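Local coordinates for protein glutamine synthetase (Helicobacter pylori, PDB 5ZLI) that belongs to the glutamine synthetase I beta class of enzymes, joining a beta-grasp domain to a catalytic domain in an assembly of twelve chains, at residues Tyr190-Val193 / Pro194-Thr198; Met200-Arg203 / Thr204-Lys208; Lys208-Gln212 / Val213-Thr217. One frame throughout, in Å; residues are numbered along the deposited sequence.

Interaction 1: Tyr190-Val193 / Pro194-Thr198; sequences YMPV and PPTDT
OD1 of D197, the residue whose backbone N closes this turn onto V193 O, is gripped by three groups: a salt bridge from R203 and hydrogen bonds from H222 and from the backbone N of M199, the last forming an Asx turn. The closing bond runs 3.3 Å from D197 N to V193 O, with 147° at the hydrogen, and its donor stands above the V193 carbonyl plane. Residues 193-197 thus make an alpha-turn that contains the cis peptide between P194 and P195. The apolar contact beside the bonded carbonyl is made by the methyl CG2 of T196, which lies anti to the backbone N and turns back to CB of P192 at 3.8 Å. On the D197 side, CB lies beside P192 O. V193 meets the ring of its neighbour, CB to P194 CD at 3.4 Å, a fit imposed largely by the chain. V193 and P194 also pack on H40 of a second subunit, and M191 N is hydrogen-bonded to N39 of that subunit. The turn belongs to the long loop that follows strand 156-162, and it delivers the chain directly into helix 200-212.

Interaction 2: Met200-Arg203 / Thr204-Lys208; sequences MDIR and TEIVK
M200 O takes two bonds from T204, one from the backbone N at 3.1 Å and one from OG1 at 2.7 Å. The hydroxyl comes in nearly along the C=O axis (165°), whereas the N-H arrives from above the carbonyl plane. Chi1 of -69° sets OG1 beside T204's own N, which lets both donors close on one acceptor. T204 is buried against D92 of a second subunit; on another face of the helix I206 turns to the chain's own core. Its N reaches I202 O at 2.9 Å, and its CD1 passes obliquely against I202 CG2 at 4.2 Å. V252 and V255 of helix 238-258 cover I206, and I144 of strand 133-145 touches both isoleucines. All these bonds are i to i+4 pairs in the first turns of the alpha-helix 200-212, and V207 N follows suit to R203 O at 3.2 Å, almost straight at 167°. The looser part is at D201 and E205. E205 N bonds D201 O at 2.9 Å, but its side chain runs on extended and, like D201, stays partly exposed. D201 is nonetheless held at OD1 by the backbone N of A91 of the second subunit.

Interaction 3: Lys208-Gln212 / Val213-Thr217; sequences KVLNQ and VGLET
N211 ND2 reaches forward to L215 O at 2.7 Å in a nearly straight bond (164°) that lies in the carbonyl plane and close to the plane of the amide. N211 CA-H also points to this oxygen. Chi1 of -47° sets the amide beside its own backbone N, and from there ND2 also makes a weak bond to T217 OG1. Next to it, L210 CD1 meets T217 CG2 at 3.8 Å, the two side chains crossing at about a right angle. These contacts are set up by a Schellman motif that ends the helix. L215 N bonds L210 O at 3.2 Å and G214 N bonds N211 O at 3.1 Å, while G214, with phi of 81°, turns the chain out of the helix. V213 N joins L210 O at 3.0 Å from the face of that carbonyl opposite to L215 N. L210 CB and L215 CB, 4.4 Å apart, give the motif its apolar pair. Further out, V231 of strand 228-237 and L248 of helix 238-258 pack on L210, and K247 NZ bonds V213 O. Two carbonyls of the last helical turn, L210 O and N211 O, gain partners without a charged group. The bonds between the two segments join neutral amides, carbonyls and a hydroxyl, so they should depend little on ionisation, although K247 probably brings a charge to V213 O.

How the interactions relate
The three contacts follow one another along a single run of chain within the catalytic domain. Interaction 1, in the loop, meets interaction 2, at the start of helix 200-212, through the salt bridge of D197 OD1 with R203 NH1 (2.6 Å) and through P194 CG on M200 CE (3.7 Å); their centres lie about 14 Å apart. Interactions 2 and 3 share K208, have centres about 11 Å apart, and touch where V207 CB meets T217 CG2 at 4.0 Å. Interactions 1 and 3 do not touch, their nearest atoms being about 14 Å apart. All three border the same second subunit, interaction 3 only through K208 and T217.

Interaction 1: Tyr190-Val193 / Pro194-Thr198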
ATOM      1  N   TYR B 190      -3.591  10.200 -41.094  1.00 34.66           N
ATOM      2  CA  TYR B 190      -4.262  10.476 -42.353  1.00 31.44           C
ATOM      3  C   TYR B 190      -4.086   9.326 -43.363  1.00 33.85           C
ATOM      4  O   TYR B 190      -3.026   9.201 -44.005  1.00 31.66           O
ATOM      5  CB  TYR B 190      -3.720  11.786 -42.897  1.00 38.29           C
ATOM      6  CG  TYR B 190      -4.436  12.381 -44.096  1.00 43.65           C
ATOM      7  CD1 TYR B 190      -4.230  11.880 -45.380  1.00 44.97           C
ATOM      8  CD2 TYR B 190      -5.287  13.468 -43.947  1.00 43.76           C
ATOM      9  CE1 TYR B 190      -4.860  12.435 -46.471  1.00 41.76           C
ATOM     10  CE2 TYR B 190      -5.924  14.031 -45.039  1.00 48.52           C
ATOM     11  CZ  TYR B 190      -5.704  13.506 -46.294  1.00 45.29           C
ATOM     12  OH  TYR B 190      -6.337  14.054 -47.372  1.00 43.91           O
ATOM     13  N   MET B 191      -5.110   8.475 -43.513  1.00 29.86           N
ATOM     14  CA  MET B 191      -6.310   8.480 -42.687  1.00 29.43           C
ATOM     15  C   MET B 191      -6.647   7.040 -42.278  1.00 27.33           C
ATOM     16  O   MET B 191      -7.622   6.475 -42.761  1.00 27.00           O
ATOM     17  CB  MET B 191      -7.482   9.068 -43.452  1.00 26.98           C
ATOM     18  CG  MET B 191      -7.140  10.286 -44.251  1.00 37.37           C
ATOM     19  SD  MET B 191      -8.634  10.882 -45.034  1.00 47.24           S
ATOM     20  CE  MET B 191      -8.044  11.255 -46.681  1.00 31.18           C
ATOM     21  N   PRO B 192      -5.841   6.423 -41.423  1.00 24.74           N
ATOM     22  CA  PRO B 192      -6.094   5.026 -41.107  1.00 24.78           C
ATOM     23  C   PRO B 192      -7.523   4.870 -40.646  1.00 23.29           C
ATOM     24  O   PRO B 192      -8.113   5.787 -40.073  1.00 31.37           O
ATOM     25  CB  PRO B 192      -5.085   4.724 -39.997  1.00 27.52           C
ATOM     26  CG  PRO B 192      -3.993   5.668 -40.256  1.00 22.39           C
ATOM     27  CD  PRO B 192      -4.645   6.917 -40.724  1.00 22.54           C
ATOM     28  N   VAL B 193      -8.077   3.707 -40.949  1.00 22.83           N
ATOM     29  CA  VAL B 193      -9.440   3.351 -40.564  1.00 30.43           C
ATOM     30  C   VAL B 193      -9.391   2.915 -39.110  1.00 32.54           C
ATOM     31  O   VAL B 193      -8.303   2.652 -38.581  1.00 34.49           O
ATOM     32  CB  VAL B 193     -10.029   2.243 -41.465  1.00 30.70           C
ATOM     33  CG1 VAL B 193     -10.430   2.796 -42.837  1.00 20.71           C
ATOM     34  CG2 VAL B 193      -9.031   1.032 -41.576  1.00 25.66           C
ATOM     35  N   PRO B 194     -10.526   2.872 -38.423  1.00 36.48           N
ATOM     36  CA  PRO B 194     -10.628   2.288 -37.082  1.00 35.79           C
ATOM     37  C   PRO B 194     -10.276   0.817 -37.117  1.00 31.96           C
ATOM     38  O   PRO B 194     -10.393   0.216 -38.164  1.00 35.27           O
ATOM     39  CB  PRO B 194     -12.083   2.530 -36.704  1.00 42.41           C
ATOM     40  CG  PRO B 194     -12.484   3.747 -37.534  1.00 34.26           C
ATOM     41  CD  PRO B 194     -11.736   3.619 -38.810  1.00 34.15           C
ATOM     42  N   PRO B 195      -9.862   0.239 -35.986  1.00 37.53           N
ATOM     43  CA  PRO B 195      -9.847   0.825 -34.632  1.00 39.59           C
ATOM     44  C   PRO B 195      -8.644   1.725 -34.342  1.00 42.55           C
ATOM     45  O   PRO B 195      -8.576   2.327 -33.268  1.00 41.99           O
ATOM     46  CB  PRO B 195      -9.831  -0.406 -33.719  1.00 31.38           C
ATOM     47  CG  PRO B 195      -9.627  -1.617 -34.656  1.00 34.80           C
ATOM     48  CD  PRO B 195      -9.269  -1.104 -35.997  1.00 34.43           C
ATOM     49  N   THR B 196      -7.718   1.809 -35.304  1.00 35.74           N
ATOM     50  CA  THR B 196      -6.636   2.781 -35.222  1.00 36.07           C
ATOM     51  C   THR B 196      -7.204   4.192 -35.116  1.00 36.83           C
ATOM     52  O   THR B 196      -6.639   5.064 -34.446  1.00 34.77           O
ATOM     53  CB  THR B 196      -5.730   2.643 -36.449  1.00 37.79           C
ATOM     54  OG1 THR B 196      -5.245   1.292 -36.529  1.00 38.90           O
ATOM     55  CG2 THR B 196      -4.555   3.622 -36.387  1.00 31.66           C
ATOM     56  N   ASP B 197      -8.294   4.441 -35.827  1.00 37.40           N
ATOM     57  CA  ASP B 197      -9.045   5.681 -35.727  1.00 39.09           C
ATOM     58  C   ASP B 197     -10.078   5.535 -34.611  1.00 42.15           C
ATOM     59  O   ASP B 197     -11.079   4.823 -34.757  1.00 45.71           O
ATOM     60  CB  ASP B 197      -9.684   6.007 -37.077  1.00 35.90           C
ATOM     61  CG  ASP B 197     -10.683   7.150 -37.007  1.00 36.47           C
ATOM     62  OD1 ASP B 197     -10.499   8.088 -36.193  1.00 29.95           O
ATOM     63  OD2 ASP B 197     -11.638   7.102 -37.809  1.00 34.56           O
ATOM     64  N   THR B 198      -9.837   6.210 -33.494  1.00 38.98           N
ATOM     65  CA  THR B 198     -10.753   6.136 -32.374  1.00 40.22           C
ATOM     66  C   THR B 198     -11.831   7.190 -32.412  1.00 35.99           C
ATOM     67  O   THR B 198     -12.767   7.092 -31.621  1.00 36.52           O
ATOM     68  CB  THR B 198     -10.025   6.362 -31.067  1.00 47.63           C
ATOM     69  OG1 THR B 198      -9.665   7.754 -30.999  1.00 47.38           O
ATOM     70  CG2 THR B 198      -8.791   5.491 -30.993  1.00 45.69           C
TER

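Interaction 2: Met200-Arg203 / Thr204-Lys208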
ATOM      1  N   MET B 200     -14.015   8.132 -34.779  1.00 34.15           N
ATOM      2  CA  MET B 200     -14.961   8.070 -35.877  1.00 31.30           C
ATOM      3  C   MET B 200     -16.366   8.387 -35.390  1.00 30.08           C
ATOM      4  O   MET B 200     -17.138   9.037 -36.100  1.00 27.27           O
ATOM      5  CB  MET B 200     -14.866   6.694 -36.544  1.00 36.20           C
ATOM      6  CG  MET B 200     -15.743   6.462 -37.748  1.00 37.70           C
ATOM      7  SD  MET B 200     -16.914   5.121 -37.403  1.00 71.99           S
ATOM      8  CE  MET B 200     -16.170   3.630 -38.096  1.00 48.84           C
ATOM      9  N   ASP B 201     -16.725   7.929 -34.185  1.00 30.85           N
ATOM     10  CA  ASP B 201     -18.053   8.236 -33.647  1.00 28.22           C
ATOM     11  C   ASP B 201     -18.085   9.598 -32.981  1.00 28.55           C
ATOM     12  O   ASP B 201     -19.147  10.212 -32.857  1.00 33.00           O
ATOM     13  CB  ASP B 201     -18.501   7.164 -32.654  1.00 20.52           C
ATOM     14  CG  ASP B 201     -18.785   5.833 -33.333  1.00 25.33           C
ATOM     15  OD1 ASP B 201     -18.875   5.809 -34.591  1.00 26.73           O
ATOM     16  OD2 ASP B 201     -18.922   4.820 -32.615  1.00 23.20           O
ATOM     17  N   ILE B 202     -16.938  10.043 -32.488  1.00 34.17           N
ATOM     18  CA  ILE B 202     -16.838  11.373 -31.917  1.00 28.24           C
ATOM     19  C   ILE B 202     -16.929  12.417 -33.025  1.00 31.57           C
ATOM     20  O   ILE B 202     -17.670  13.400 -32.925  1.00 31.64           O
ATOM     21  CB  ILE B 202     -15.523  11.470 -31.132  1.00 31.96           C
ATOM     22  CG1 ILE B 202     -15.717  11.074 -29.664  1.00 35.72           C
ATOM     23  CG2 ILE B 202     -14.948  12.872 -31.213  1.00 37.29           C
ATOM     24  CD1 ILE B 202     -16.299  12.138 -28.783  1.00 33.00           C
ATOM     25  N   ARG B 203     -16.189  12.202 -34.118  1.00 33.28           N
ATOM     26  CA  ARG B 203     -16.246  13.127 -35.242  1.00 33.79           C
ATOM     27  C   ARG B 203     -17.633  13.119 -35.855  1.00 33.97           C
ATOM     28  O   ARG B 203     -18.224  14.173 -36.124  1.00 34.63           O
ATOM     29  CB  ARG B 203     -15.161  12.760 -36.271  1.00 35.86           C
ATOM     30  CG  ARG B 203     -13.728  13.003 -35.718  1.00 33.69           C
ATOM     31  CD  ARG B 203     -12.605  12.937 -36.750  1.00 29.86           C
ATOM     32  NE  ARG B 203     -12.734  11.796 -37.643  1.00 37.79           N
ATOM     33  CZ  ARG B 203     -12.012  10.680 -37.558  1.00 34.95           C
ATOM     34  NH1 ARG B 203     -11.055  10.571 -36.658  1.00 34.29           N
ATOM     35  NH2 ARG B 203     -12.217   9.688 -38.410  1.00 35.57           N
ATOM     36  N   THR B 204     -18.199  11.937 -35.994  1.00 31.47           N
ATOM     37  CA  THR B 204     -19.553  11.826 -36.497  1.00 34.74           C
ATOM     38  C   THR B 204     -20.554  12.523 -35.582  1.00 35.92           C
ATOM     39  O   THR B 204     -21.537  13.105 -36.060  1.00 40.67           O
ATOM     40  CB  THR B 204     -19.886  10.351 -36.671  1.00 42.05           C
ATOM     41  OG1 THR B 204     -19.098   9.827 -37.751  1.00 45.56           O
ATOM     42  CG2 THR B 204     -21.309  10.182 -36.996  1.00 38.20           C
ATOM     43  N   GLU B 205     -20.346  12.457 -34.262  1.00 30.72           N
ATOM     44  CA  GLU B 205     -21.271  13.114 -33.335  1.00 35.59           C
ATOM     45  C   GLU B 205     -21.124  14.631 -33.370  1.00 35.43           C
ATOM     46  O   GLU B 205     -22.085  15.357 -33.096  1.00 34.65           O
ATOM     47  CB  GLU B 205     -21.075  12.583 -31.918  1.00 42.53           C
ATOM     48  CG  GLU B 205     -21.875  13.305 -30.818  1.00 42.07           C
ATOM     49  CD  GLU B 205     -21.647  12.662 -29.436  1.00 56.13           C
ATOM     50  OE1 GLU B 205     -20.751  11.776 -29.351  1.00 51.78           O
ATOM     51  OE2 GLU B 205     -22.331  13.043 -28.443  1.00 48.12           O
ATOM     52  N   ILE B 206     -19.922  15.126 -33.654  1.00 35.70           N
ATOM     53  CA  ILE B 206     -19.716  16.566 -33.823  1.00 30.34           C
ATOM     54  C   ILE B 206     -20.546  17.114 -34.987  1.00 32.22           C
ATOM     55  O   ILE B 206     -21.389  17.999 -34.813  1.00 33.86           O
ATOM     56  CB  ILE B 206     -18.214  16.854 -33.989  1.00 26.82           C
ATOM     57  CG1 ILE B 206     -17.557  16.686 -32.606  1.00 32.87           C
ATOM     58  CG2 ILE B 206     -17.962  18.196 -34.607  1.00 23.03           C
ATOM     59  CD1 ILE B 206     -16.055  16.639 -32.571  1.00 22.08           C
ATOM     60  N   VAL B 207     -20.333  16.600 -36.194  1.00 36.71           N
ATOM     61  CA  VAL B 207     -21.087  17.146 -37.316  1.00 36.49           C
ATOM     62  C   VAL B 207     -22.593  16.940 -37.146  1.00 32.73           C
ATOM     63  O   VAL B 207     -23.391  17.692 -37.704  1.00 35.36           O
ATOM     64  CB  VAL B 207     -20.557  16.587 -38.647  1.00 33.75           C
ATOM     65  CG1 VAL B 207     -19.050  16.395 -38.580  1.00 29.47           C
ATOM     66  CG2 VAL B 207     -21.242  15.342 -38.956  1.00 33.40           C
ATOM     67  N   LYS B 208     -23.025  15.952 -36.377  1.00 29.99           N
ATOM     68  CA  LYS B 208     -24.454  15.930 -36.093  1.00 34.26           C
ATOM     69  C   LYS B 208     -24.861  17.195 -35.354  1.00 34.04           C
ATOM     70  O   LYS B 208     -25.884  17.808 -35.666  1.00 37.13           O
ATOM     71  CB  LYS B 208     -24.838  14.687 -35.297  1.00 35.61           C
ATOM     72  CG  LYS B 208     -25.156  13.507 -36.179  1.00 38.44           C
ATOM     73  CD  LYS B 208     -26.257  13.896 -37.142  1.00 44.86           C
ATOM     74  CE  LYS B 208     -26.027  13.310 -38.523  1.00 52.13           C
ATOM     75  NZ  LYS B 208     -26.310  11.852 -38.507  1.00 52.88           N
TER

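Interaction 3: Lys208-Gln212 / Val213-Thr217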
ATOM      1  N   LYS B 208     -23.025  15.952 -36.377  1.00 29.99           N
ATOM      2  CA  LYS B 208     -24.454  15.930 -36.093  1.00 34.26           C
ATOM      3  C   LYS B 208     -24.861  17.195 -35.354  1.00 34.04           C
ATOM      4  O   LYS B 208     -25.884  17.808 -35.666  1.00 37.13           O
ATOM      5  CB  LYS B 208     -24.838  14.687 -35.297  1.00 35.61           C
ATOM      6  CG  LYS B 208     -25.156  13.507 -36.179  1.00 38.44           C
ATOM      7  CD  LYS B 208     -26.257  13.896 -37.142  1.00 44.86           C
ATOM      8  CE  LYS B 208     -26.027  13.310 -38.523  1.00 52.13           C
ATOM      9  NZ  LYS B 208     -26.310  11.852 -38.507  1.00 52.88           N
ATOM     10  N   VAL B 209     -24.034  17.641 -34.417  1.00 34.48           N
ATOM     11  CA  VAL B 209     -24.409  18.794 -33.625  1.00 33.58           C
ATOM     12  C   VAL B 209     -24.100  20.077 -34.372  1.00 36.18           C
ATOM     13  O   VAL B 209     -24.795  21.084 -34.183  1.00 42.95           O
ATOM     14  CB  VAL B 209     -23.743  18.758 -32.245  1.00 34.32           C
ATOM     15  CG1 VAL B 209     -24.101  20.018 -31.463  1.00 39.50           C
ATOM     16  CG2 VAL B 209     -24.198  17.546 -31.488  1.00 32.24           C
ATOM     17  N   LEU B 210     -23.081  20.083 -35.230  1.00 30.80           N
ATOM     18  CA  LEU B 210     -22.855  21.268 -36.044  1.00 29.07           C
ATOM     19  C   LEU B 210     -24.097  21.595 -36.851  1.00 33.37           C
ATOM     20  O   LEU B 210     -24.561  22.735 -36.872  1.00 42.24           O
ATOM     21  CB  LEU B 210     -21.683  21.047 -36.984  1.00 34.60           C
ATOM     22  CG  LEU B 210     -20.334  20.889 -36.306  1.00 33.03           C
ATOM     23  CD1 LEU B 210     -19.236  20.673 -37.327  1.00 30.15           C
ATOM     24  CD2 LEU B 210     -20.061  22.105 -35.482  1.00 22.10           C
ATOM     25  N   ASN B 211     -24.688  20.597 -37.482  1.00 38.53           N
ATOM     26  CA  ASN B 211     -25.896  20.900 -38.223  1.00 38.92           C
ATOM     27  C   ASN B 211     -26.989  21.351 -37.283  1.00 45.31           C
ATOM     28  O   ASN B 211     -27.806  22.198 -37.661  1.00 58.20           O
ATOM     29  CB  ASN B 211     -26.378  19.708 -39.046  1.00 43.94           C
ATOM     30  CG  ASN B 211     -25.283  19.041 -39.831  1.00 39.52           C
ATOM     31  OD1 ASN B 211     -25.148  17.835 -39.766  1.00 41.32           O
ATOM     32  ND2 ASN B 211     -24.522  19.806 -40.594  1.00 43.83           N
ATOM     33  N   GLN B 212     -27.008  20.835 -36.047  1.00 37.29           N
ATOM     34  CA  GLN B 212     -28.078  21.248 -35.132  1.00 43.17           C
ATOM     35  C   GLN B 212     -28.075  22.754 -34.912  1.00 41.94           C
ATOM     36  O   GLN B 212     -29.109  23.347 -34.592  1.00 37.59           O
ATOM     37  CB  GLN B 212     -27.955  20.527 -33.796  1.00 32.19           C
ATOM     38  CG  GLN B 212     -28.389  19.097 -33.853  1.00 38.58           C
ATOM     39  CD  GLN B 212     -28.330  18.442 -32.501  1.00 47.29           C
ATOM     40  OE1 GLN B 212     -28.874  18.963 -31.517  1.00 45.70           O
ATOM     41  NE2 GLN B 212     -27.643  17.301 -32.428  1.00 51.46           N
ATOM     42  N   VAL B 213     -26.928  23.388 -35.099  1.00 42.39           N
ATOM     43  CA  VAL B 213     -26.759  24.766 -34.734  1.00 39.25           C
ATOM     44  C   VAL B 213     -26.731  25.657 -35.975  1.00 44.31           C
ATOM     45  O   VAL B 213     -26.235  26.786 -35.926  1.00 43.17           O
ATOM     46  CB  VAL B 213     -25.521  24.942 -33.850  1.00 34.22           C
ATOM     47  CG1 VAL B 213     -25.647  24.038 -32.680  1.00 26.78           C
ATOM     48  CG2 VAL B 213     -24.268  24.619 -34.604  1.00 40.48           C
ATOM     49  N   GLY B 214     -27.255  25.144 -37.090  1.00 47.74           N
ATOM     50  CA  GLY B 214     -27.367  25.878 -38.337  1.00 47.22           C
ATOM     51  C   GLY B 214     -26.115  25.931 -39.182  1.00 37.64           C
ATOM     52  O   GLY B 214     -25.907  26.913 -39.893  1.00 48.45           O
ATOM     53  N   LEU B 215     -25.298  24.895 -39.157  1.00 35.85           N
ATOM     54  CA  LEU B 215     -24.074  24.828 -39.932  1.00 41.26           C
ATOM     55  C   LEU B 215     -24.097  23.630 -40.853  1.00 45.99           C
ATOM     56  O   LEU B 215     -24.491  22.536 -40.443  1.00 42.04           O
ATOM     57  CB  LEU B 215     -22.855  24.728 -39.031  1.00 39.64           C
ATOM     58  CG  LEU B 215     -21.891  25.895 -39.041  1.00 39.97           C
ATOM     59  CD1 LEU B 215     -20.705  25.554 -38.174  1.00 36.59           C
ATOM     60  CD2 LEU B 215     -21.444  26.031 -40.492  1.00 44.91           C
ATOM     61  N   GLU B 216     -23.656  23.836 -42.095  1.00 46.17           N
ATOM     62  CA  GLU B 216     -23.575  22.749 -43.068  1.00 47.86           C
ATOM     63  C   GLU B 216     -22.138  22.241 -43.207  1.00 48.88           C
ATOM     64  O   GLU B 216     -21.179  23.020 -43.316  1.00 40.91           O
ATOM     65  CB  GLU B 216     -24.158  23.160 -44.421  1.00 45.27           C
ATOM     66  CG  GLU B 216     -25.677  22.946 -44.489  1.00 55.45           C
ATOM     67  CD  GLU B 216     -26.227  22.851 -45.910  1.00 75.92           C
ATOM     68  OE1 GLU B 216     -25.752  23.605 -46.794  1.00 76.71           O
ATOM     69  OE2 GLU B 216     -27.142  22.017 -46.137  1.00 80.94           O
ATOM     70  N   THR B 217     -22.016  20.922 -43.186  1.00 48.99           N
ATOM     71  CA  THR B 217     -20.758  20.202 -43.201  1.00 48.05           C
ATOM     72  C   THR B 217     -20.662  19.409 -44.498  1.00 48.31           C
ATOM     73  O   THR B 217     -21.665  18.833 -44.948  1.00 46.78           O
ATOM     74  CB  THR B 217     -20.693  19.235 -42.012  1.00 47.22           C
ATOM     75  OG1 THR B 217     -21.815  18.342 -42.075  1.00 49.53           O
ATOM     76  CG2 THR B 217     -20.761  19.986 -40.690  1.00 43.36           C
TER